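Dihydrodipicolinate synthase (Bacteroides thetaiotaomicron, PDB 4XKY) probably catalyses pyruvate-dependent aldol condensation or cleavage through a Schiff base, as the dihydrodipicolinate synthases and N-acetylneuraminate lyases of the DapA family do. Local coordinates at residues A[92-106]-A[122-136]. Numbering follows the deposited sequence.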
ATOM      1  N   ALA A  92      10.368   1.096 -29.956  1.00 31.81           N
ATOM      2  CA  ALA A  92       9.286   1.277 -30.928  1.00 32.68           C
ATOM      3  C   ALA A  92       9.829   1.387 -32.352  1.00 34.47           C
ATOM      4  O   ALA A  92       9.314   0.730 -33.232  1.00 35.30           O
ATOM      5  CB  ALA A  92       8.439   2.493 -30.610  1.00 32.32           C
ATOM      6  N   CYS A  93      10.854   2.208 -32.579  1.00 36.14           N
ATOM      7  CA  CYS A  93      11.455   2.334 -33.925  1.00 38.50           C
ATOM      8  C   CYS A  93      12.071   1.027 -34.431  1.00 38.93           C
ATOM      9  O   CYS A  93      11.955   0.688 -35.610  1.00 36.92           O
ATOM     10  CB  CYS A  93      12.485   3.457 -33.955  1.00 40.63           C
ATOM     11  SG  CYS A  93      11.696   5.051 -33.586  1.00 45.32           S
ATOM     12  N   LEU A  94      12.713   0.296 -33.529  1.00 37.88           N
ATOM     13  CA  LEU A  94      13.265  -0.999 -33.846  1.00 38.31           C
ATOM     14  C   LEU A  94      12.137  -1.947 -34.246  1.00 37.00           C
ATOM     15  O   LEU A  94      12.198  -2.590 -35.287  1.00 39.35           O
ATOM     16  CB  LEU A  94      14.020  -1.550 -32.643  1.00 39.33           C
ATOM     17  CG  LEU A  94      14.528  -2.969 -32.901  1.00 40.39           C
ATOM     18  CD1 LEU A  94      15.842  -2.888 -33.660  1.00 42.97           C
ATOM     19  CD2 LEU A  94      14.694  -3.765 -31.624  1.00 41.17           C
ATOM     20  N   ALA A  95      11.098  -2.006 -33.424  1.00 35.17           N
ATOM     21  CA  ALA A  95       9.885  -2.746 -33.761  1.00 34.53           C
ATOM     22  C   ALA A  95       9.371  -2.399 -35.159  1.00 36.36           C
ATOM     23  O   ALA A  95       9.141  -3.304 -35.969  1.00 38.66           O
ATOM     24  CB  ALA A  95       8.797  -2.520 -32.721  1.00 33.01           C
ATOM     25  N   ALA A  96       9.224  -1.113 -35.469  1.00 36.50           N
ATOM     26  CA  ALA A  96       8.760  -0.725 -36.815  1.00 38.94           C
ATOM     27  C   ALA A  96       9.676  -1.211 -37.924  1.00 39.92           C
ATOM     28  O   ALA A  96       9.197  -1.749 -38.916  1.00 41.13           O
ATOM     29  CB  ALA A  96       8.588   0.783 -36.938  1.00 38.89           C
ATOM     30  N   ASP A  97      10.978  -0.996 -37.781  1.00 41.64           N
ATOM     31  CA  ASP A  97      11.937  -1.400 -38.824  1.00 45.55           C
ATOM     32  C   ASP A  97      11.912  -2.894 -39.113  1.00 44.83           C
ATOM     33  O   ASP A  97      12.198  -3.335 -40.220  1.00 44.42           O
ATOM     34  CB  ASP A  97      13.358  -1.017 -38.437  1.00 48.55           C
ATOM     35  CG  ASP A  97      13.566   0.478 -38.368  1.00 53.73           C
ATOM     36  OD1 ASP A  97      12.817   1.240 -39.016  1.00 60.06           O
ATOM     37  OD2 ASP A  97      14.492   0.898 -37.653  1.00 61.46           O
ATOM     38  N   HIS A  98      11.582  -3.682 -38.102  1.00 44.55           N
ATOM     39  CA  HIS A  98      11.524  -5.124 -38.282  1.00 42.11           C
ATOM     40  C   HIS A  98      10.143  -5.684 -38.620  1.00 41.92           C
ATOM     41  O   HIS A  98       9.963  -6.897 -38.703  1.00 41.32           O
ATOM     42  CB  HIS A  98      12.132  -5.764 -37.058  1.00 40.56           C
ATOM     43  CG  HIS A  98      13.606  -5.583 -37.021  1.00 42.19           C
ATOM     44  ND1 HIS A  98      14.468  -6.472 -37.620  1.00 44.33           N
ATOM     45  CD2 HIS A  98      14.372  -4.566 -36.573  1.00 43.73           C
ATOM     46  CE1 HIS A  98      15.709  -6.048 -37.472  1.00 44.70           C
ATOM     47  NE2 HIS A  98      15.677  -4.890 -36.845  1.00 45.26           N
ATOM     48  N   GLY A  99       9.178  -4.799 -38.833  1.00 41.75           N
ATOM     49  CA  GLY A  99       7.878  -5.202 -39.330  1.00 41.94           C
ATOM     50  C   GLY A  99       6.846  -5.556 -38.275  1.00 40.79           C
ATOM     51  O   GLY A  99       5.866  -6.208 -38.600  1.00 40.51           O
ATOM     52  N   ALA A 100       7.028  -5.128 -37.025  1.00 39.14           N
ATOM     53  CA  ALA A 100       5.985  -5.336 -36.015  1.00 37.59           C
ATOM     54  C   ALA A 100       4.801  -4.477 -36.412  1.00 38.36           C
ATOM     55  O   ALA A 100       4.956  -3.546 -37.187  1.00 39.08           O
ATOM     56  CB  ALA A 100       6.463  -4.953 -34.620  1.00 36.97           C
ATOM     57  N   ASP A 101       3.638  -4.769 -35.843  1.00 37.75           N
ATOM     58  CA  ASP A 101       2.397  -4.080 -36.186  1.00 38.79           C
ATOM     59  C   ASP A 101       1.894  -3.078 -35.168  1.00 36.72           C
ATOM     60  O   ASP A 101       1.131  -2.169 -35.499  1.00 37.58           O
ATOM     61  CB  ASP A 101       1.326  -5.132 -36.425  1.00 40.36           C
ATOM     62  CG  ASP A 101       1.739  -6.123 -37.496  1.00 42.01           C
ATOM     63  OD1 ASP A 101       2.459  -7.116 -37.185  1.00 41.60           O
ATOM     64  OD2 ASP A 101       1.359  -5.881 -38.648  1.00 41.29           O
ATOM     65  N   ALA A 102       2.299  -3.233 -33.920  1.00 34.06           N
ATOM     66  CA  ALA A 102       1.838  -2.324 -32.912  1.00 32.51           C
ATOM     67  C   ALA A 102       2.760  -2.363 -31.722  1.00 31.60           C
ATOM     68  O   ALA A 102       3.522  -3.307 -31.561  1.00 30.40           O
ATOM     69  CB  ALA A 102       0.412  -2.672 -32.504  1.00 31.58           C
ATOM     70  N   VAL A 103       2.659  -1.326 -30.889  1.00 31.19           N
ATOM     71  CA  VAL A 103       3.404  -1.245 -29.664  1.00 30.52           C
ATOM     72  C   VAL A 103       2.419  -1.147 -28.501  1.00 31.73           C
ATOM     73  O   VAL A 103       1.259  -0.746 -28.679  1.00 32.20           O
ATOM     74  CB  VAL A 103       4.408  -0.081 -29.683  1.00 30.90           C
ATOM     75  CG1 VAL A 103       5.483  -0.354 -30.728  1.00 31.58           C
ATOM     76  CG2 VAL A 103       3.718   1.271 -29.936  1.00 31.47           C
ATOM     77  N   VAL A 104       2.892  -1.554 -27.329  1.00 32.07           N
ATOM     78  CA  VAL A 104       2.080  -1.629 -26.118  1.00 32.99           C
ATOM     79  C   VAL A 104       2.844  -0.842 -25.060  1.00 32.37           C
ATOM     80  O   VAL A 104       4.044  -1.035 -24.894  1.00 29.73           O
ATOM     81  CB  VAL A 104       1.911  -3.088 -25.669  1.00 34.62           C
ATOM     82  CG1 VAL A 104       0.977  -3.195 -24.476  1.00 35.54           C
ATOM     83  CG2 VAL A 104       1.382  -3.924 -26.821  1.00 37.06           C
ATOM     84  N   SER A 105       2.169   0.053 -24.358  1.00 33.01           N
ATOM     85  CA  SER A 105       2.873   0.964 -23.475  1.00 36.40           C
ATOM     86  C   SER A 105       2.126   1.260 -22.189  1.00 37.90           C
ATOM     87  O   SER A 105       0.941   1.605 -22.219  1.00 39.02           O
ATOM     88  CB  SER A 105       3.084   2.284 -24.202  1.00 38.86           C
ATOM     89  OG  SER A 105       3.285   3.330 -23.280  1.00 43.72           O
ATOM     90  N   ALA A 106       2.839   1.164 -21.075  1.00 38.18           N
ATOM     91  CA  ALA A 106       2.370   1.661 -19.784  1.00 40.03           C
ATOM     92  C   ALA A 106       3.260   2.819 -19.390  1.00 42.05           C
ATOM     93  O   ALA A 106       4.454   2.805 -19.673  1.00 42.32           O
ATOM     94  CB  ALA A 106       2.467   0.578 -18.721  1.00 39.48           C
ATOM     95  N   TYR A 122       0.864  10.613 -22.762  1.00 39.77           N
ATOM     96  CA  TYR A 122       0.541  10.047 -24.063  1.00 39.98           C
ATOM     97  C   TYR A 122       0.487  11.063 -25.172  1.00 43.13           C
ATOM     98  O   TYR A 122       0.862  10.750 -26.303  1.00 42.79           O
ATOM     99  CB  TYR A 122      -0.727   9.202 -23.973  1.00 38.53           C
ATOM    100  CG  TYR A 122      -0.352   7.929 -23.314  1.00 36.92           C
ATOM    101  CD1 TYR A 122       0.410   6.987 -24.000  1.00 36.51           C
ATOM    102  CD2 TYR A 122      -0.657   7.690 -21.994  1.00 37.32           C
ATOM    103  CE1 TYR A 122       0.828   5.829 -23.391  1.00 37.06           C
ATOM    104  CE2 TYR A 122      -0.250   6.521 -21.372  1.00 36.16           C
ATOM    105  CZ  TYR A 122       0.504   5.600 -22.071  1.00 36.77           C
ATOM    106  OH  TYR A 122       0.919   4.425 -21.475  1.00 36.51           O
ATOM    107  N   GLU A 123       0.072  12.291 -24.855  1.00 47.47           N
ATOM    108  CA  GLU A 123       0.098  13.359 -25.856  1.00 49.39           C
ATOM    109  C   GLU A 123       1.515  13.674 -26.333  1.00 47.12           C
ATOM    110  O   GLU A 123       1.718  13.918 -27.509  1.00 46.36           O
ATOM    111  CB  GLU A 123      -0.623  14.624 -25.372  1.00 53.84           C
ATOM    112  CG  GLU A 123      -2.130  14.555 -25.610  1.00 58.63           C
ATOM    113  CD  GLU A 123      -2.909  15.729 -25.030  1.00 64.83           C
ATOM    114  OE1 GLU A 123      -2.308  16.788 -24.726  1.00 67.50           O
ATOM    115  OE2 GLU A 123      -4.143  15.588 -24.885  1.00 69.52           O
ATOM    116  N   HIS A 124       2.488  13.664 -25.431  1.00 45.97           N
ATOM    117  CA  HIS A 124       3.894  13.843 -25.821  1.00 45.58           C
ATOM    118  C   HIS A 124       4.496  12.577 -26.457  1.00 42.92           C
ATOM    119  O   HIS A 124       5.397  12.668 -27.301  1.00 40.81           O
ATOM    120  CB  HIS A 124       4.741  14.233 -24.610  1.00 47.97           C
ATOM    121  CG  HIS A 124       4.341  15.534 -23.974  1.00 54.04           C
ATOM    122  ND1 HIS A 124       3.838  16.601 -24.691  1.00 58.57           N
ATOM    123  CD2 HIS A 124       4.414  15.951 -22.686  1.00 57.20           C
ATOM    124  CE1 HIS A 124       3.597  17.609 -23.870  1.00 60.15           C
ATOM    125  NE2 HIS A 124       3.935  17.240 -22.648  1.00 59.78           N
ATOM    126  N   LEU A 125       4.032  11.394 -26.044  1.00 39.66           N
ATOM    127  CA  LEU A 125       4.620  10.159 -26.555  1.00 38.05           C
ATOM    128  C   LEU A 125       4.184   9.916 -28.010  1.00 37.95           C
ATOM    129  O   LEU A 125       5.008   9.565 -28.863  1.00 35.48           O
ATOM    130  CB  LEU A 125       4.265   8.948 -25.674  1.00 37.83           C
ATOM    131  CG  LEU A 125       4.836   7.597 -26.140  1.00 38.21           C
ATOM    132  CD1 LEU A 125       6.359   7.587 -26.143  1.00 37.71           C
ATOM    133  CD2 LEU A 125       4.289   6.441 -25.312  1.00 38.89           C
ATOM    134  N   LEU A 126       2.891  10.113 -28.277  1.00 38.71           N
ATOM    135  CA  LEU A 126       2.281   9.653 -29.532  1.00 41.09           C
ATOM    136  C   LEU A 126       2.950  10.155 -30.815  1.00 41.47           C
ATOM    137  O   LEU A 126       3.219   9.359 -31.701  1.00 40.82           O
ATOM    138  CB  LEU A 126       0.770   9.927 -29.550  1.00 43.27           C
ATOM    139  CG  LEU A 126      -0.029   8.918 -28.709  1.00 43.78           C
ATOM    140  CD1 LEU A 126      -1.407   9.453 -28.395  1.00 44.70           C
ATOM    141  CD2 LEU A 126      -0.143   7.573 -29.400  1.00 44.40           C
ATOM    142  N   PRO A 127       3.269  11.459 -30.906  1.00 42.85           N
ATOM    143  CA  PRO A 127       3.936  11.924 -32.142  1.00 43.93           C
ATOM    144  C   PRO A 127       5.284  11.247 -32.413  1.00 43.65           C
ATOM    145  O   PRO A 127       5.770  11.279 -33.532  1.00 42.70           O
ATOM    146  CB  PRO A 127       4.161  13.430 -31.884  1.00 45.18           C
ATOM    147  CG  PRO A 127       3.162  13.803 -30.841  1.00 45.08           C
ATOM    148  CD  PRO A 127       2.956  12.571 -29.989  1.00 42.68           C
ATOM    149  N   GLN A 128       5.884  10.652 -31.389  1.00 42.25           N
ATOM    150  CA  GLN A 128       7.204  10.045 -31.520  1.00 41.43           C
ATOM    151  C   GLN A 128       7.161   8.589 -31.951  1.00 39.94           C
ATOM    152  O   GLN A 128       8.209   8.015 -32.205  1.00 39.45           O
ATOM    153  CB  GLN A 128       7.948  10.106 -30.176  1.00 40.60           C
ATOM    154  CG  GLN A 128       8.000  11.483 -29.544  1.00 41.38           C
ATOM    155  CD  GLN A 128       8.874  11.497 -28.320  1.00 40.64           C
ATOM    156  OE1 GLN A 128      10.053  11.174 -28.403  1.00 42.36           O
ATOM    157  NE2 GLN A 128       8.301  11.851 -27.171  1.00 39.97           N
ATOM    158  N   LEU A 129       5.979   7.973 -31.984  1.00 40.45           N
ATOM    159  CA  LEU A 129       5.874   6.519 -32.239  1.00 39.52           C
ATOM    160  C   LEU A 129       5.529   6.252 -33.700  1.00 40.37           C
ATOM    161  O   LEU A 129       4.699   6.938 -34.251  1.00 40.48           O
ATOM    162  CB  LEU A 129       4.762   5.916 -31.398  1.00 38.46           C
ATOM    163  CG  LEU A 129       4.852   6.095 -29.896  1.00 37.87           C
ATOM    164  CD1 LEU A 129       3.677   5.409 -29.243  1.00 37.19           C
ATOM    165  CD2 LEU A 129       6.157   5.542 -29.386  1.00 37.06           C
ATOM    166  N   PRO A 130       6.139   5.240 -34.323  1.00 39.38           N
ATOM    167  CA  PRO A 130       5.860   4.941 -35.726  1.00 39.79           C
ATOM    168  C   PRO A 130       4.833   3.816 -35.950  1.00 39.06           C
ATOM    169  O   PRO A 130       4.654   3.379 -37.077  1.00 41.33           O
ATOM    170  CB  PRO A 130       7.228   4.511 -36.234  1.00 40.02           C
ATOM    171  CG  PRO A 130       7.786   3.759 -35.070  1.00 40.01           C
ATOM    172  CD  PRO A 130       7.329   4.517 -33.848  1.00 39.07           C
ATOM    173  N   LEU A 131       4.174   3.350 -34.887  1.00 37.13           N
ATOM    174  CA  LEU A 131       3.169   2.291 -34.980  1.00 35.40           C
ATOM    175  C   LEU A 131       1.971   2.607 -34.087  1.00 35.32           C
ATOM    176  O   LEU A 131       2.098   3.382 -33.130  1.00 34.91           O
ATOM    177  CB  LEU A 131       3.784   0.950 -34.552  1.00 34.65           C
ATOM    178  CG  LEU A 131       4.885   0.346 -35.438  1.00 34.59           C
ATOM    179  CD1 LEU A 131       5.554  -0.826 -34.745  1.00 33.05           C
ATOM    180  CD2 LEU A 131       4.399  -0.070 -36.825  1.00 35.94           C
ATOM    181  N   PRO A 132       0.805   1.989 -34.371  1.00 35.75           N
ATOM    182  CA  PRO A 132      -0.346   2.156 -33.480  1.00 35.34           C
ATOM    183  C   PRO A 132      -0.026   1.682 -32.068  1.00 33.93           C
ATOM    184  O   PRO A 132       0.885   0.871 -31.878  1.00 34.69           O
ATOM    185  CB  PRO A 132      -1.422   1.257 -34.097  1.00 36.48           C
ATOM    186  CG  PRO A 132      -1.001   1.008 -35.502  1.00 36.79           C
ATOM    187  CD  PRO A 132       0.485   1.162 -35.553  1.00 36.41           C
ATOM    188  N   LEU A 133      -0.771   2.180 -31.092  1.00 33.12           N
ATOM    189  CA  LEU A 133      -0.450   1.940 -29.709  1.00 32.80           C
ATOM    190  C   LEU A 133      -1.584   1.277 -28.969  1.00 32.16           C
ATOM    191  O   LEU A 133      -2.726   1.647 -29.159  1.00 32.39           O
ATOM    192  CB  LEU A 133      -0.156   3.280 -29.040  1.00 34.82           C
ATOM    193  CG  LEU A 133       0.070   3.241 -27.526  1.00 36.33           C
ATOM    194  CD1 LEU A 133       1.366   2.532 -27.250  1.00 37.52           C
ATOM    195  CD2 LEU A 133       0.148   4.619 -26.913  1.00 38.78           C
ATOM    196  N   PHE A 134      -1.256   0.323 -28.100  1.00 32.11           N
ATOM    197  CA  PHE A 134      -2.175  -0.189 -27.068  1.00 32.25           C
ATOM    198  C   PHE A 134      -1.713   0.394 -25.736  1.00 33.57           C
ATOM    199  O   PHE A 134      -0.518   0.378 -25.417  1.00 33.81           O
ATOM    200  CB  PHE A 134      -2.145  -1.732 -26.967  1.00 31.14           C
ATOM    201  CG  PHE A 134      -2.807  -2.435 -28.122  1.00 32.50           C
ATOM    202  CD1 PHE A 134      -4.111  -2.917 -28.017  1.00 33.51           C
ATOM    203  CD2 PHE A 134      -2.130  -2.592 -29.323  1.00 33.31           C
ATOM    204  CE1 PHE A 134      -4.713  -3.557 -29.089  1.00 35.02           C
ATOM    205  CE2 PHE A 134      -2.730  -3.210 -30.400  1.00 34.86           C
ATOM    206  CZ  PHE A 134      -4.029  -3.687 -30.285  1.00 35.91           C
ATOM    207  N   LEU A 135      -2.665   0.929 -24.982  1.00 34.65           N
ATOM    208  CA  LEU A 135      -2.425   1.399 -23.628  1.00 35.83           C
ATOM    209  C   LEU A 135      -2.489   0.227 -22.694  1.00 36.67           C
ATOM    210  O   LEU A 135      -3.302  -0.691 -22.889  1.00 34.64           O
ATOM    211  CB  LEU A 135      -3.512   2.377 -23.209  1.00 36.08           C
ATOM    212  CG  LEU A 135      -3.646   3.611 -24.074  1.00 36.89           C
ATOM    213  CD1 LEU A 135      -4.916   4.317 -23.668  1.00 38.04           C
ATOM    214  CD2 LEU A 135      -2.429   4.494 -23.887  1.00 36.87           C
ATOM    215  N   TYR A 136      -1.650   0.219 -21.669  1.00 40.65           N
ATOM    216  CA  TYR A 136      -1.872  -0.796 -20.651  1.00 46.56           C
ATOM    217  C   TYR A 136      -1.667  -0.376 -19.220  1.00 48.53           C
ATOM    218  O   TYR A 136      -0.768   0.380 -18.857  1.00 42.91           O
ATOM    219  CB  TYR A 136      -1.214  -2.137 -20.985  1.00 51.18           C
ATOM    220  CG  TYR A 136       0.223  -2.294 -20.636  1.00 54.00           C
ATOM    221  CD1 TYR A 136       0.607  -2.958 -19.474  1.00 55.88           C
ATOM    222  CD2 TYR A 136       1.206  -1.831 -21.490  1.00 55.54           C
ATOM    223  CE1 TYR A 136       1.945  -3.126 -19.163  1.00 55.97           C
ATOM    224  CE2 TYR A 136       2.543  -2.006 -21.204  1.00 57.80           C
ATOM    225  CZ  TYR A 136       2.913  -2.648 -20.040  1.00 56.13           C
ATOM    226  OH  TYR A 136       4.252  -2.795 -19.766  1.00 53.94           O
TER
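L131 wedges between helix 85-97 and strand 102-105: its CG lies 4.0 Å from A96 CB, and CD1 reaches A95 CB and V103 CG1, the valine crossing it at about a right angle. Next to it P130 sets ring carbon CG on A96 CB at 3.6 Å, while L129 spreads its two methyls, CD2 to A92 CB and CD1 to V103 CG2. L133 lies on the same sheet face as V103 and S105; with its CG anti to the backbone N (chi1 174°), CD1 reaches S105 CB at 3.5 Å. On the other face, A102 CB meets the edge of the F134 ring. Further along, Y136 holds its ring over A106 CB, which sits 3.6 Å from the ring centroid in a CH-pi contact, and V104 CG1 comes close to Y136 CD2, the two side chains crossing at about a right angle.

The strands bond in parallel: V103 N gives to P132 O (3.0 Å), F134 N to V103 O (2.8 Å) and S105 N to F134 O. S105 O is gripped twice, by Y136 N and, at 2.9 Å, by Y122 OH, which come from opposite faces of its carbonyl plane. The hydroxyl of Y136, the predicted catalytic proton donor/acceptor, is hydrogen-bonded to S81 OG; a leucine in its place would probably leave that serine without this partner and A106 CB without a flat ring to lie against.

The contact joins the two strands of a beta-alpha-beta unit of the TIM barrel, connected through helix 115-125, and seats the end of helix 85-97 against 129-131. Strand 76-79 flanks 102-105, strand 160-165 flanks 133-137, and the Y136 side chain comes within about 4 Å of that of K164, the predicted Schiff-base lysine.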